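Local structure of SusD-like protein BACOVA_02651 (Bacteroides ovatus, 5E75) at residues T228-L233 against T297-A302; Q242-A247 against N354-R359. The protein binds polysaccharide at the cell surface and probably captures xyloglucan before it is transported into the periplasm for degradation. All blocks are in the same frame, centred on the assembly; numbering follows the deposited sequence.

Interaction 1 (T228-L233 against T297-A302)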
loop_
_atom_site.group_PDB
_atom_site.type_symbol
_atom_site.label_atom_id
_atom_site.label_comp_id
_atom_site.label_asym_id
_atom_site.label_seq_id
_atom_site.Cartn_x
_atom_site.Cartn_y
_atom_site.Cartn_z
ATOM N N THR A 228 11.779 16.315 -4.035
ATOM C CA THR A 228 13.230 16.262 -4.187
ATOM C C THR A 228 13.878 15.249 -3.247
ATOM O O THR A 228 14.796 14.512 -3.636
ATOM C CB THR A 228 13.835 17.658 -3.952
ATOM O OG1 THR A 228 13.298 18.570 -4.923
ATOM C CG2 THR A 228 15.345 17.621 -4.067
ATOM N N ASN A 229 13.406 15.213 -2.006
ATOM C CA ASN A 229 13.971 14.326 -0.996
ATOM C C ASN A 229 12.963 13.271 -0.588
ATOM O O ASN A 229 11.898 13.599 -0.079
ATOM C CB ASN A 229 14.360 15.126 0.235
ATOM C CG ASN A 229 15.316 16.243 -0.078
ATOM O OD1 ASN A 229 16.374 16.017 -0.663
ATOM N ND2 ASN A 229 14.947 17.461 0.307
ATOM N N TYR A 230 13.306 12.009 -0.824
ATOM C CA TYR A 230 12.439 10.902 -0.480
ATOM C C TYR A 230 11.965 10.982 0.972
ATOM O O TYR A 230 10.805 10.722 1.247
ATOM C CB TYR A 230 13.210 9.611 -0.713
ATOM C CG TYR A 230 12.472 8.310 -0.477
ATOM C CD1 TYR A 230 11.688 7.748 -1.464
ATOM C CD2 TYR A 230 12.609 7.626 0.724
ATOM C CE1 TYR A 230 11.030 6.539 -1.263
ATOM C CE2 TYR A 230 11.964 6.416 0.946
ATOM C CZ TYR A 230 11.189 5.863 -0.062
ATOM O OH TYR A 230 10.574 4.646 0.158
ATOM N N GLU A 231 12.853 11.342 1.901
ATOM C CA GLU A 231 12.484 11.376 3.313
ATOM C C GLU A 231 11.339 12.339 3.600
ATOM O O GLU A 231 10.584 12.150 4.556
ATOM C CB GLU A 231 13.697 11.732 4.206
ATOM C CG GLU A 231 14.197 13.175 4.038
ATOM C CD GLU A 231 15.290 13.576 5.022
ATOM O OE1 GLU A 231 16.301 12.849 5.089
ATOM O OE2 GLU A 231 15.141 14.619 5.712
ATOM N N ASP A 232 11.212 13.377 2.772
ATOM C CA ASP A 232 10.193 14.392 3.001
ATOM C C ASP A 232 8.775 13.865 2.798
ATOM O O ASP A 232 7.831 14.422 3.350
ATOM C CB ASP A 232 10.419 15.611 2.104
ATOM C CG ASP A 232 11.601 16.472 2.554
ATOM O OD1 ASP A 232 12.066 16.324 3.695
ATOM O OD2 ASP A 232 12.040 17.324 1.764
ATOM N N LEU A 233 8.626 12.785 2.029
ATOM C CA LEU A 233 7.308 12.214 1.767
ATOM C C LEU A 233 6.645 11.698 3.041
ATOM O O LEU A 233 5.427 11.565 3.099
ATOM C CB LEU A 233 7.429 11.039 0.793
ATOM C CG LEU A 233 7.759 11.370 -0.650
ATOM C CD1 LEU A 233 8.244 10.113 -1.364
ATOM C CD2 LEU A 233 6.561 11.997 -1.357
ATOM N N THR A 297 21.012 4.475 0.460
ATOM C CA THR A 297 20.877 4.707 1.892
ATOM C C THR A 297 19.735 5.650 2.246
ATOM O O THR A 297 19.222 5.595 3.363
ATOM C CB THR A 297 22.190 5.228 2.495
ATOM O OG1 THR A 297 22.563 6.440 1.849
ATOM C CG2 THR A 297 23.287 4.196 2.316
ATOM N N LEU A 298 19.325 6.510 1.318
ATOM C CA LEU A 298 18.267 7.474 1.628
ATOM C C LEU A 298 16.926 6.746 1.773
ATOM O O LEU A 298 16.193 6.965 2.739
ATOM C CB LEU A 298 18.186 8.592 0.579
ATOM C CG LEU A 298 19.487 9.388 0.392
ATOM C CD1 LEU A 298 19.282 10.438 -0.674
ATOM C CD2 LEU A 298 19.956 10.040 1.688
ATOM N N ARG A 299 16.612 5.878 0.825
ATOM C CA ARG A 299 15.378 5.124 0.924
ATOM C C ARG A 299 15.458 4.098 2.058
ATOM O O ARG A 299 14.489 3.907 2.797
ATOM C CB ARG A 299 15.006 4.458 -0.404
ATOM C CG ARG A 299 14.589 5.461 -1.491
ATOM C CD ARG A 299 13.960 4.774 -2.699
ATOM N NE ARG A 299 14.958 4.010 -3.429
ATOM C CZ ARG A 299 14.835 3.590 -4.684
ATOM N NH1 ARG A 299 13.732 3.831 -5.370
ATOM N NH2 ARG A 299 15.844 2.925 -5.255
ATOM N N ARG A 300 16.612 3.468 2.244
ATOM C CA ARG A 300 16.735 2.512 3.338
ATOM C C ARG A 300 16.515 3.219 4.677
ATOM O O ARG A 300 15.712 2.771 5.486
ATOM C CB ARG A 300 18.106 1.818 3.325
ATOM C CG ARG A 300 18.169 0.651 4.317
ATOM C CD ARG A 300 19.588 0.253 4.688
ATOM N NE ARG A 300 20.214 1.344 5.419
ATOM C CZ ARG A 300 21.508 1.642 5.397
ATOM N NH1 ARG A 300 22.381 0.900 4.720
ATOM N NH2 ARG A 300 21.931 2.690 6.087
ATOM N N ASN A 301 17.204 4.329 4.909
ATOM C CA ASN A 301 17.093 4.994 6.214
ATOM C C ASN A 301 15.690 5.522 6.484
ATOM O O ASN A 301 15.229 5.531 7.647
ATOM C CB ASN A 301 18.082 6.172 6.333
ATOM C CG ASN A 301 19.504 5.740 6.546
ATOM O OD1 ASN A 301 19.782 4.596 6.891
ATOM N ND2 ASN A 301 20.432 6.677 6.338
ATOM N N ALA A 302 15.007 5.995 5.438
ATOM C CA ALA A 302 13.658 6.507 5.626
ATOM C C ALA A 302 12.645 5.399 5.864
ATOM O O ALA A 302 11.503 5.666 6.220
ATOM C CB ALA A 302 13.230 7.358 4.431
#

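Interaction 2 (Q242-A247 against N354-R359)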
loop_
_atom_site.group_PDB
_atom_site.type_symbol
_atom_site.label_atom_id
_atom_site.label_comp_id
_atom_site.label_asym_id
_atom_site.label_seq_id
_atom_site.Cartn_x
_atom_site.Cartn_y
_atom_site.Cartn_z
ATOM N N GLN A 242 2.897 17.419 -3.538
ATOM C CA GLN A 242 2.513 17.274 -4.940
ATOM C C GLN A 242 2.609 15.844 -5.473
ATOM O O GLN A 242 1.942 15.513 -6.461
ATOM C CB GLN A 242 3.334 18.206 -5.830
ATOM C CG GLN A 242 4.808 17.886 -5.883
ATOM C CD GLN A 242 5.534 18.706 -6.926
ATOM O OE1 GLN A 242 5.075 18.824 -8.067
ATOM N NE2 GLN A 242 6.670 19.275 -6.544
ATOM N N GLU A 243 3.434 15.013 -4.834
ATOM C CA GLU A 243 3.587 13.605 -5.224
ATOM C C GLU A 243 2.440 12.729 -4.683
ATOM O O GLU A 243 2.228 11.594 -5.143
ATOM C CB GLU A 243 4.962 13.069 -4.773
ATOM C CG GLU A 243 5.196 11.603 -5.069
ATOM C CD GLU A 243 6.642 11.169 -4.924
ATOM O OE1 GLU A 243 7.520 12.025 -4.717
ATOM O OE2 GLU A 243 6.872 9.950 -5.006
ATOM N N SER A 244 1.700 13.253 -3.713
ATOM C CA SER A 244 0.598 12.519 -3.103
ATOM C C SER A 244 -0.644 12.637 -3.987
ATOM O O SER A 244 -1.377 13.647 -3.931
ATOM C CB SER A 244 0.309 13.095 -1.715
ATOM O OG SER A 244 -0.619 12.298 -0.997
ATOM N N LEU A 245 -0.904 11.627 -4.810
ATOM C CA LEU A 245 -2.065 11.652 -5.698
ATOM C C LEU A 245 -3.342 11.271 -4.952
ATOM O O LEU A 245 -4.406 11.841 -5.201
ATOM C CB LEU A 245 -1.839 10.735 -6.905
ATOM C CG LEU A 245 -0.782 11.228 -7.904
ATOM C CD1 LEU A 245 -0.450 10.189 -8.936
ATOM C CD2 LEU A 245 -1.289 12.474 -8.595
ATOM N N LEU A 246 -3.243 10.330 -4.019
ATOM C CA LEU A 246 -4.395 9.903 -3.240
ATOM C C LEU A 246 -3.892 9.349 -1.915
ATOM O O LEU A 246 -2.952 8.545 -1.880
ATOM C CB LEU A 246 -5.189 8.836 -3.998
ATOM C CG LEU A 246 -6.573 8.498 -3.453
ATOM C CD1 LEU A 246 -7.488 9.726 -3.491
ATOM C CD2 LEU A 246 -7.201 7.346 -4.212
ATOM N N ALA A 247 -4.518 9.758 -0.821
ATOM C CA ALA A 247 -4.127 9.300 0.506
ATOM C C ALA A 247 -5.313 9.373 1.439
ATOM O O ALA A 247 -6.196 10.236 1.285
ATOM C CB ALA A 247 -2.990 10.135 1.052
ATOM N N ASN A 354 -0.630 10.951 6.977
ATOM C CA ASN A 354 -1.592 10.343 6.081
ATOM C C ASN A 354 -1.134 8.938 5.688
ATOM O O ASN A 354 0.058 8.593 5.856
ATOM C CB ASN A 354 -1.755 11.190 4.814
ATOM C CG ASN A 354 -2.611 12.421 5.027
ATOM O OD1 ASN A 354 -3.291 12.563 6.044
ATOM N ND2 ASN A 354 -2.581 13.314 4.060
ATOM N N THR A 355 -2.060 8.132 5.167
ATOM C CA THR A 355 -1.705 6.814 4.627
ATOM C C THR A 355 -1.805 6.877 3.109
ATOM O O THR A 355 -2.875 7.048 2.550
ATOM C CB THR A 355 -2.651 5.709 5.138
ATOM O OG1 THR A 355 -2.616 5.671 6.569
ATOM C CG2 THR A 355 -2.257 4.340 4.607
ATOM N N TYR A 356 -0.677 6.775 2.421
ATOM C CA TYR A 356 -0.678 6.826 0.966
ATOM C C TYR A 356 -1.496 5.698 0.346
ATOM O O TYR A 356 -1.429 4.546 0.791
ATOM C CB TYR A 356 0.746 6.741 0.422
ATOM C CG TYR A 356 1.554 7.993 0.600
ATOM C CD1 TYR A 356 1.242 9.147 -0.111
ATOM C CD2 TYR A 356 2.639 8.028 1.459
ATOM C CE1 TYR A 356 1.966 10.298 0.035
ATOM C CE2 TYR A 356 3.393 9.198 1.610
ATOM C CZ TYR A 356 3.026 10.333 0.891
ATOM O OH TYR A 356 3.732 11.505 1.012
ATOM N N ILE A 357 -2.257 6.045 -0.690
ATOM C CA ILE A 357 -2.893 5.076 -1.569
ATOM C C ILE A 357 -2.174 5.071 -2.918
ATOM O O ILE A 357 -1.891 4.004 -3.470
ATOM C CB ILE A 357 -4.406 5.353 -1.727
ATOM C CG1 ILE A 357 -5.116 5.126 -0.392
ATOM C CG2 ILE A 357 -5.023 4.477 -2.827
ATOM C CD1 ILE A 357 -6.588 5.572 -0.366
ATOM N N LEU A 358 -1.859 6.259 -3.436
ATOM C CA LEU A 358 -1.103 6.388 -4.679
ATOM C C LEU A 358 -0.122 7.565 -4.657
ATOM O O LEU A 358 -0.536 8.711 -4.441
ATOM C CB LEU A 358 -2.044 6.562 -5.874
ATOM C CG LEU A 358 -1.366 6.618 -7.254
ATOM C CD1 LEU A 358 -0.765 5.259 -7.604
ATOM C CD2 LEU A 358 -2.355 7.074 -8.312
ATOM N N ARG A 359 1.162 7.280 -4.882
ATOM C CA ARG A 359 2.167 8.309 -5.117
ATOM C C ARG A 359 2.535 8.401 -6.601
ATOM O O ARG A 359 2.478 7.416 -7.336
ATOM C CB ARG A 359 3.446 8.011 -4.313
ATOM C CG ARG A 359 3.306 8.258 -2.848
ATOM C CD ARG A 359 4.638 8.393 -2.152
ATOM N NE ARG A 359 5.376 7.157 -1.905
ATOM C CZ ARG A 359 6.504 6.806 -2.516
ATOM N NH1 ARG A 359 6.970 7.490 -3.556
ATOM N NH2 ARG A 359 7.156 5.729 -2.106
HETATM O O HOH W 1 -0.440 12.738 1.814
#

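Interaction 1 (T228-L233 against T297-A302)
Y230 and E231, in a loop of the SusD fold, lie against the helix 297-303, with 6.6 Å between the CA atoms of Y230 and R299 and 5.5 Å between those of E231 and A302. No hydrogen bond joins the two segments; a loop tyrosine packs on a helix through a CH-pi interaction between the ring of Y230 and the aliphatic part of R299. CG of R299 sits over the middle of one ring face, 3.4 Å from the ring centroid and almost exactly on the ring normal. With CG of Y230 anti to its backbone N (chi1 -177°), the ring extends from the loop to the helix, where it also reaches the backbone: Y230 CE2 is 3.7 Å from R299 CA. The arginine chain continues over the same face, CD passing 3.7 Å from Y230 CE1, then bends at chi3 (-69°), and its guanidinium plane stands nearly perpendicular to the ring. That polar end takes no part in the CH-pi contact: it forms salt bridges with D296, E410 and E414. The phenol OH is bonded to the backbone O of E414 and to K332 NZ, so the hydroxyl has two partners outside the contact. A302, three residues on from R299, brings its CB to the edge of the ring, near its plane, 3.8 Å from Y230 CD2. Next to it the packing thins out, and E231, partly exposed, adds only the base of its side chain, while its carboxylate turns to K235. The loop is itself braced by short turns, D232 N bonding to N229 O and L233 N to Y230 O. In addition, N229 ND2 reaches D232 OD2 at 3.3 Å, a nearly straight bond that meets the oxygen from above the carboxylate plane.

Interaction 2 (Q242-A247 against N354-R359)
S244 pairs with R359, L246 with L358 and A247 with Y356 in a short antiparallel two-stranded sheet whose register slips twice. Its tight part is the backbone around L246 and L358. L358 O accepts from both L245 N and L246 N, the latter at 3.2 Å in the carbonyl plane on a lone pair. L246 O in turn receives I357 N (2.9 Å) and L358 N (3.0 Å), both from the same face of its plane. Beside these shared carbonyls, apolar side chains meet: L245 CD1 and L358 CD2 at 3.7 Å, against helix 180-195, and L246 CD2 and I357 CG2, against helix 103-125. Just before the paired residues, E243 extends its chain, CG anti to the backbone N (chi1 177°), until OE2 meets NH1 of R359 in a 2.9 Å salt bridge; R359 lies on the sheet face that also carries S244, A247 and Y356. The arginine receives it in its guanidinium plane but approaches from above the carboxylate plane. Both charges have further partners, R359 in E414 and E418 and E243 in R393. R359 also lays its CD over one face of the Y356 ring. Towards solvent the contact is looser: S244 sets its OG at the edge of that ring, 3.4 Å from Y356 CE1, and a water links S244 OG to N354 ND2, both residues being partly exposed. The whole is a pair of adjoining classic beta bulges, one on each strand, with R359 at the N-cap of helix 360-372.

From the N terminus the chain passes 228-233, then 242-247, 297-302 and finally 354-359, so the two contacts cross rather than nest. Interaction 1 closes a loop of 63 residues and brings helix 297-303 back to the loop after helix 205-221. Interaction 2 closes a longer one of 106 residues, joining strand 244-248 to strand 355-359 just ahead of helix 360-372. Their centres lie about 16 Å apart, yet they touch: L233 O probably accepts a hydrogen bond from Y356 OH at 2.7 Å, and the leucine side chain packs against E243 and R359. Helix 404-415 ties the two contacts together through E414.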